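Local coordinates for DUF115 domain-containing protein (Magnetospirillum magneticum AMB-1, PDB 5MU5) that probably transfers sugar residues to flagellin as a Maf-type glycosyltransferase and is involved in the formation of bacterial flagella, at residues E408-F412 with S508-K512; L416-P421 with F459-S465. All coordinates share one frame; numbering follows the deposited sequence.

Followed from the N terminus, the chain lays down the parallel strand 408-412 and turns within a few residues into the short strand 418-419. Contact 2 pairs this strand with strand 462-465, closing a loop of 37 residues that includes strand 453-456 and residues 422-443, which are not modelled. The chain then passes through helix 467-482 and strands 488-491 and 502-503 before 508-512 returns to strand 408-412, where contact 1 closes a longer loop of 95 residues. The smaller loop therefore lies wholly within the larger. Contact 1 packs a connecting loop against the large sheet, while contact 2 adds strand 418-419 to the edge of the small antiparallel sheet; their centres are about 22 Å apart.

Contact 1 (E408-F412 with S508-K512); sequences ELYLF and SLRLK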
loop_
_atom_site.group_PDB
_atom_site.type_symbol
_atom_site.label_atom_id
_atom_site.label_comp_id
_atom_site.label_asym_id
_atom_site.label_seq_id
_atom_site.Cartn_x
_atom_site.Cartn_y
_atom_site.Cartn_z
ATOM N N GLU A 408 -27.917 -6.939 9.076
ATOM C CA GLU A 408 -28.716 -7.283 7.936
ATOM C C GLU A 408 -28.562 -6.129 6.950
ATOM O O GLU A 408 -28.996 -5.015 7.202
ATOM C CB GLU A 408 -30.163 -7.497 8.342
ATOM C CG GLU A 408 -31.009 -8.165 7.256
ATOM C CD GLU A 408 -32.477 -8.292 7.647
ATOM O OE1 GLU A 408 -32.758 -8.423 8.851
ATOM O OE2 GLU A 408 -33.353 -8.278 6.762
ATOM N N LEU A 409 -27.910 -6.402 5.834
ATOM C CA LEU A 409 -27.536 -5.372 4.874
ATOM C C LEU A 409 -28.113 -5.655 3.520
ATOM O O LEU A 409 -28.071 -6.784 3.068
ATOM C CB LEU A 409 -26.018 -5.359 4.684
ATOM C CG LEU A 409 -25.116 -4.575 5.616
ATOM C CD1 LEU A 409 -25.328 -4.934 7.070
ATOM C CD2 LEU A 409 -23.673 -4.837 5.225
ATOM N N TYR A 410 -28.598 -4.607 2.863
ATOM C CA TYR A 410 -29.084 -4.709 1.500
ATOM C C TYR A 410 -28.335 -3.711 0.649
ATOM O O TYR A 410 -28.297 -2.517 0.960
ATOM C CB TYR A 410 -30.578 -4.457 1.440
ATOM C CG TYR A 410 -31.356 -5.511 2.179
ATOM C CD1 TYR A 410 -31.557 -5.420 3.544
ATOM C CD2 TYR A 410 -31.865 -6.621 1.518
ATOM C CE1 TYR A 410 -32.248 -6.400 4.226
ATOM C CE2 TYR A 410 -32.568 -7.601 2.193
ATOM C CZ TYR A 410 -32.749 -7.483 3.545
ATOM O OH TYR A 410 -33.452 -8.446 4.223
ATOM N N LEU A 411 -27.721 -4.204 -0.417
ATOM C CA LEU A 411 -27.043 -3.326 -1.361
ATOM C C LEU A 411 -27.908 -2.991 -2.576
ATOM O O LEU A 411 -28.461 -3.860 -3.232
ATOM C CB LEU A 411 -25.740 -3.941 -1.838
ATOM C CG LEU A 411 -24.778 -4.486 -0.794
ATOM C CD1 LEU A 411 -23.609 -5.097 -1.553
ATOM C CD2 LEU A 411 -24.306 -3.439 0.202
ATOM N N PHE A 412 -27.986 -1.709 -2.877
ATOM C CA PHE A 412 -28.686 -1.211 -4.036
ATOM C C PHE A 412 -27.738 -0.269 -4.770
ATOM O O PHE A 412 -26.965 0.468 -4.141
ATOM C CB PHE A 412 -29.938 -0.448 -3.616
ATOM C CG PHE A 412 -30.942 -1.279 -2.880
ATOM C CD1 PHE A 412 -30.883 -1.388 -1.507
ATOM C CD2 PHE A 412 -31.966 -1.903 -3.557
ATOM C CE1 PHE A 412 -31.832 -2.128 -0.817
ATOM C CE2 PHE A 412 -32.905 -2.656 -2.887
ATOM C CZ PHE A 412 -32.846 -2.765 -1.515
ATOM N N SER A 508 -38.310 -9.687 -3.995
ATOM C CA SER A 508 -38.389 -10.748 -2.983
ATOM C C SER A 508 -38.048 -10.248 -1.596
ATOM O O SER A 508 -38.160 -11.003 -0.642
ATOM C CB SER A 508 -37.434 -11.891 -3.318
ATOM O OG SER A 508 -37.817 -12.529 -4.518
ATOM N N LEU A 509 -37.629 -8.992 -1.485
ATOM C CA LEU A 509 -37.245 -8.429 -0.202
ATOM C C LEU A 509 -38.440 -8.315 0.732
ATOM O O LEU A 509 -39.430 -7.714 0.368
ATOM C CB LEU A 509 -36.619 -7.055 -0.425
ATOM C CG LEU A 509 -36.181 -6.219 0.775
ATOM C CD1 LEU A 509 -35.010 -5.321 0.389
ATOM C CD2 LEU A 509 -37.324 -5.387 1.333
ATOM N N ARG A 510 -38.348 -8.917 1.917
ATOM C CA ARG A 510 -39.368 -8.787 2.977
ATOM C C ARG A 510 -38.608 -8.496 4.256
ATOM O O ARG A 510 -37.725 -9.258 4.633
ATOM C CB ARG A 510 -40.169 -10.081 3.206
ATOM C CG ARG A 510 -41.031 -10.567 2.050
ATOM C CD ARG A 510 -42.184 -9.618 1.717
ATOM N NE ARG A 510 -43.012 -10.142 0.630
ATOM C CZ ARG A 510 -42.680 -10.137 -0.662
ATOM N NH1 ARG A 510 -41.513 -9.643 -1.081
ATOM N NH2 ARG A 510 -43.519 -10.644 -1.556
ATOM N N LEU A 511 -38.957 -7.419 4.937
ATOM C CA LEU A 511 -38.279 -7.048 6.166
ATOM C C LEU A 511 -39.119 -7.438 7.372
ATOM O O LEU A 511 -40.331 -7.512 7.284
ATOM C CB LEU A 511 -38.013 -5.549 6.176
ATOM C CG LEU A 511 -37.251 -5.005 4.968
ATOM C CD1 LEU A 511 -37.138 -3.490 5.104
ATOM C CD2 LEU A 511 -35.880 -5.650 4.835
ATOM N N LYS A 512 -38.466 -7.679 8.501
ATOM C CA LYS A 512 -39.146 -8.026 9.744
ATOM C C LYS A 512 -39.210 -6.817 10.684
ATOM O O LYS A 512 -39.745 -6.905 11.776
ATOM C CB LYS A 512 -38.390 -9.167 10.440
ATOM C CG LYS A 512 -38.310 -10.448 9.622
ATOM C CD LYS A 512 -37.218 -11.381 10.139
ATOM C CE LYS A 512 -37.062 -12.607 9.243
ATOM N NZ LYS A 512 -35.666 -13.120 9.297
HETATM O O HOH W 1 -35.189 -10.002 2.632
#
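Tyr-410 and Leu-509 face each other with CA atoms 9.1 Å apart, and Glu-408 faces Leu-511, so the loop 508-512 runs opposite to strand 408-412 at a distance spanned by side chains rather than backbone bonds. Strand alternation turns Glu-408, Tyr-410 and Phe-412 toward the loop. The central piece is the Tyr-410 ring: Leu-509 CD1 sits over one of its faces, 4.0 Å from the ring centroid, in a CH-pi contact. The same methyl, Leu-509 CD1, reaches the edge of the Phe-412 ring in its plane, 3.9 Å from Phe-412 CZ. With CG anti to the backbone N (chi1 177°), Leu-509 extends this branch into the angle between the two aromatics, a place suited to a slim, forked aliphatic group. Leu-511 lies alongside Tyr-410, the two side chains pointing opposite ways, with Leu-511 CD2 3.8 Å from Tyr-410 CE1. A tyrosine suits the middle position because its ring joins the apolar layer while its hydroxyl bonds to a carboxylate and a water. Tyr-410 OH donates to the anti lone pair of Glu-408 OE2 at 2.5 Å, and the extended Glu-408 chain carries the carboxylate out there. Tyr-410 OH also accepts from a water 2.8 Å away, which takes a weak bond from Arg-510 N. Strand 408-412 lies in the MptE-like region, between strands 275-278 and 488-491 of the large, mainly parallel sheet, and 508-512 is the loop leading to helix 515-528; Phe-490 stacks on Tyr-410, Phe-276 meets Phe-412 edge-to-face, and helix 284-294 touches Phe-412 and Leu-511.

Contact 2 (L416-P421 with F459-S465); sequences LGSRNP and FGGVVYS
The Arg-419 guanidinium has Val-463 CG1 over the centre of one face, 4.3 Å above its plane, and Gly-460 O at its edge. The Tyr-464 ring receives Asn-420 OD1 at its edge, 3.5 Å from Tyr-464 CE1, with amide and ring planes 75° apart. These groups flank an antiparallel pair in which strand 418-419 adds an outer strand to the hairpin of 453-456 and 462-465. Ser-418 and Tyr-464 form its hydrogen-bonded pair, Arg-419 and Val-463 its non-hydrogen-bonded one. Bends at chi2 and chi3 fold the arginine back so that Arg-419 NH1 donates to Gly-460 O at 2.7 Å, nearly in the guanidinium plane, while NH2 adds a weak bond to that oxygen and a salt bridge to Asp-494. A leucine in its place would probably leave the Gly-460 carbonyl without these donors and Asp-494 without its charged mate. Tyr-464 OH is held by Arg-454. Gly-417 suits its place because a side chain would strike Tyr-464 O and, at these backbone angles, press on the Leu-416 carbonyl O. A serine suits the end of the pairing, where Ser-465 OG donates to Leu-416 O at 2.8 Å, tilted 33° from the carbonyl plane.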
loop_
_atom_site.group_PDB
_atom_site.type_symbol
_atom_site.label_atom_id
_atom_site.label_comp_id
_atom_site.label_asym_id
_atom_site.label_seq_id
_atom_site.Cartn_x
_atom_site.Cartn_y
_atom_site.Cartn_z
ATOM N N LEU A 416 -20.899 -1.804 -9.913
ATOM C CA LEU A 416 -19.466 -2.038 -10.083
ATOM C C LEU A 416 -19.205 -2.751 -11.414
ATOM O O LEU A 416 -18.361 -3.660 -11.497
ATOM C CB LEU A 416 -18.920 -2.879 -8.912
ATOM C CG LEU A 416 -19.291 -2.366 -7.516
ATOM C CD1 LEU A 416 -18.736 -3.269 -6.445
ATOM C CD2 LEU A 416 -18.800 -0.942 -7.335
ATOM N N GLY A 417 -19.988 -2.362 -12.417
ATOM C CA GLY A 417 -19.919 -2.911 -13.749
ATOM C C GLY A 417 -21.271 -2.882 -14.444
ATOM O O GLY A 417 -22.292 -2.678 -13.802
ATOM N N SER A 418 -21.259 -3.111 -15.752
ATOM C CA SER A 418 -22.455 -3.098 -16.572
ATOM C C SER A 418 -22.702 -4.452 -17.161
ATOM O O SER A 418 -21.791 -5.112 -17.628
ATOM C CB SER A 418 -22.319 -2.118 -17.733
ATOM O OG SER A 418 -22.155 -0.802 -17.269
ATOM N N ARG A 419 -23.966 -4.819 -17.141
ATOM C CA ARG A 419 -24.474 -6.007 -17.750
ATOM C C ARG A 419 -24.062 -6.053 -19.222
ATOM O O ARG A 419 -23.977 -5.023 -19.911
ATOM C CB ARG A 419 -25.999 -6.000 -17.576
ATOM C CG ARG A 419 -26.775 -7.113 -18.248
ATOM C CD ARG A 419 -26.433 -8.482 -17.707
ATOM N NE ARG A 419 -26.885 -8.733 -16.334
ATOM C CZ ARG A 419 -26.588 -9.850 -15.674
ATOM N NH1 ARG A 419 -25.852 -10.783 -16.265
ATOM N NH2 ARG A 419 -26.996 -10.046 -14.437
ATOM N N ASN A 420 -23.766 -7.272 -19.666
ATOM C CA ASN A 420 -23.376 -7.561 -21.032
ATOM C C ASN A 420 -24.480 -7.087 -22.003
ATOM O O ASN A 420 -25.579 -7.656 -22.053
ATOM C CB ASN A 420 -23.084 -9.078 -21.181
ATOM C CG ASN A 420 -22.448 -9.443 -22.530
ATOM O OD1 ASN A 420 -22.224 -8.581 -23.387
ATOM N ND2 ASN A 420 -22.154 -10.734 -22.722
ATOM N N PRO A 421 -24.192 -6.024 -22.763
ATOM C CA PRO A 421 -25.226 -5.527 -23.671
ATOM C C PRO A 421 -25.459 -6.442 -24.875
ATOM O O PRO A 421 -26.228 -7.392 -24.778
ATOM C CB PRO A 421 -24.678 -4.167 -24.106
ATOM C CG PRO A 421 -23.190 -4.254 -23.935
ATOM C CD PRO A 421 -22.917 -5.282 -22.877
ATOM N N PHE A 459 -26.705 -11.452 -10.656
ATOM C CA PHE A 459 -27.863 -12.236 -11.126
ATOM C C PHE A 459 -27.459 -13.162 -12.253
ATOM O O PHE A 459 -28.229 -13.408 -13.192
ATOM C CB PHE A 459 -29.046 -11.324 -11.524
ATOM C CG PHE A 459 -29.604 -10.552 -10.361
ATOM C CD1 PHE A 459 -30.026 -11.216 -9.218
ATOM C CD2 PHE A 459 -29.658 -9.173 -10.384
ATOM C CE1 PHE A 459 -30.503 -10.515 -8.125
ATOM C CE2 PHE A 459 -30.150 -8.463 -9.302
ATOM C CZ PHE A 459 -30.571 -9.132 -8.171
ATOM N N GLY A 460 -26.244 -13.694 -12.146
ATOM C CA GLY A 460 -25.742 -14.644 -13.132
ATOM C C GLY A 460 -25.260 -13.949 -14.387
ATOM O O GLY A 460 -25.282 -12.730 -14.501
ATOM N N GLY A 461 -24.819 -14.737 -15.337
ATOM C CA GLY A 461 -24.273 -14.171 -16.543
ATOM C C GLY A 461 -22.987 -13.397 -16.291
ATOM O O GLY A 461 -22.234 -13.653 -15.340
ATOM N N VAL A 462 -22.784 -12.401 -17.134
ATOM C CA VAL A 462 -21.546 -11.689 -17.188
ATOM C C VAL A 462 -21.778 -10.196 -17.102
ATOM O O VAL A 462 -22.703 -9.660 -17.710
ATOM C CB VAL A 462 -20.858 -12.064 -18.527
ATOM C CG1 VAL A 462 -19.848 -11.031 -18.968
ATOM C CG2 VAL A 462 -20.223 -13.440 -18.408
ATOM N N VAL A 463 -20.929 -9.524 -16.346
ATOM C CA VAL A 463 -20.928 -8.075 -16.361
ATOM C C VAL A 463 -19.498 -7.616 -16.658
ATOM O O VAL A 463 -18.538 -8.295 -16.315
ATOM C CB VAL A 463 -21.468 -7.438 -15.046
ATOM C CG1 VAL A 463 -22.817 -8.031 -14.656
ATOM C CG2 VAL A 463 -20.498 -7.608 -13.913
ATOM N N TYR A 464 -19.382 -6.490 -17.348
ATOM C CA TYR A 464 -18.112 -5.871 -17.623
ATOM C C TYR A 464 -17.734 -4.867 -16.524
ATOM O O TYR A 464 -18.506 -3.973 -16.158
ATOM C CB TYR A 464 -18.167 -5.190 -18.982
ATOM C CG TYR A 464 -18.189 -6.175 -20.124
ATOM C CD1 TYR A 464 -19.364 -6.756 -20.546
ATOM C CD2 TYR A 464 -17.025 -6.516 -20.773
ATOM C CE1 TYR A 464 -19.380 -7.657 -21.598
ATOM C CE2 TYR A 464 -17.022 -7.416 -21.822
ATOM C CZ TYR A 464 -18.206 -7.971 -22.237
ATOM O OH TYR A 464 -18.176 -8.839 -23.286
ATOM N N SER A 465 -16.528 -5.002 -16.025
ATOM C CA SER A 465 -16.083 -4.217 -14.918
ATOM C C SER A 465 -14.657 -3.722 -15.137
ATOM O O SER A 465 -13.881 -4.347 -15.837
ATOM C CB SER A 465 -16.177 -5.091 -13.674
ATOM O OG SER A 465 -15.864 -4.356 -12.515
#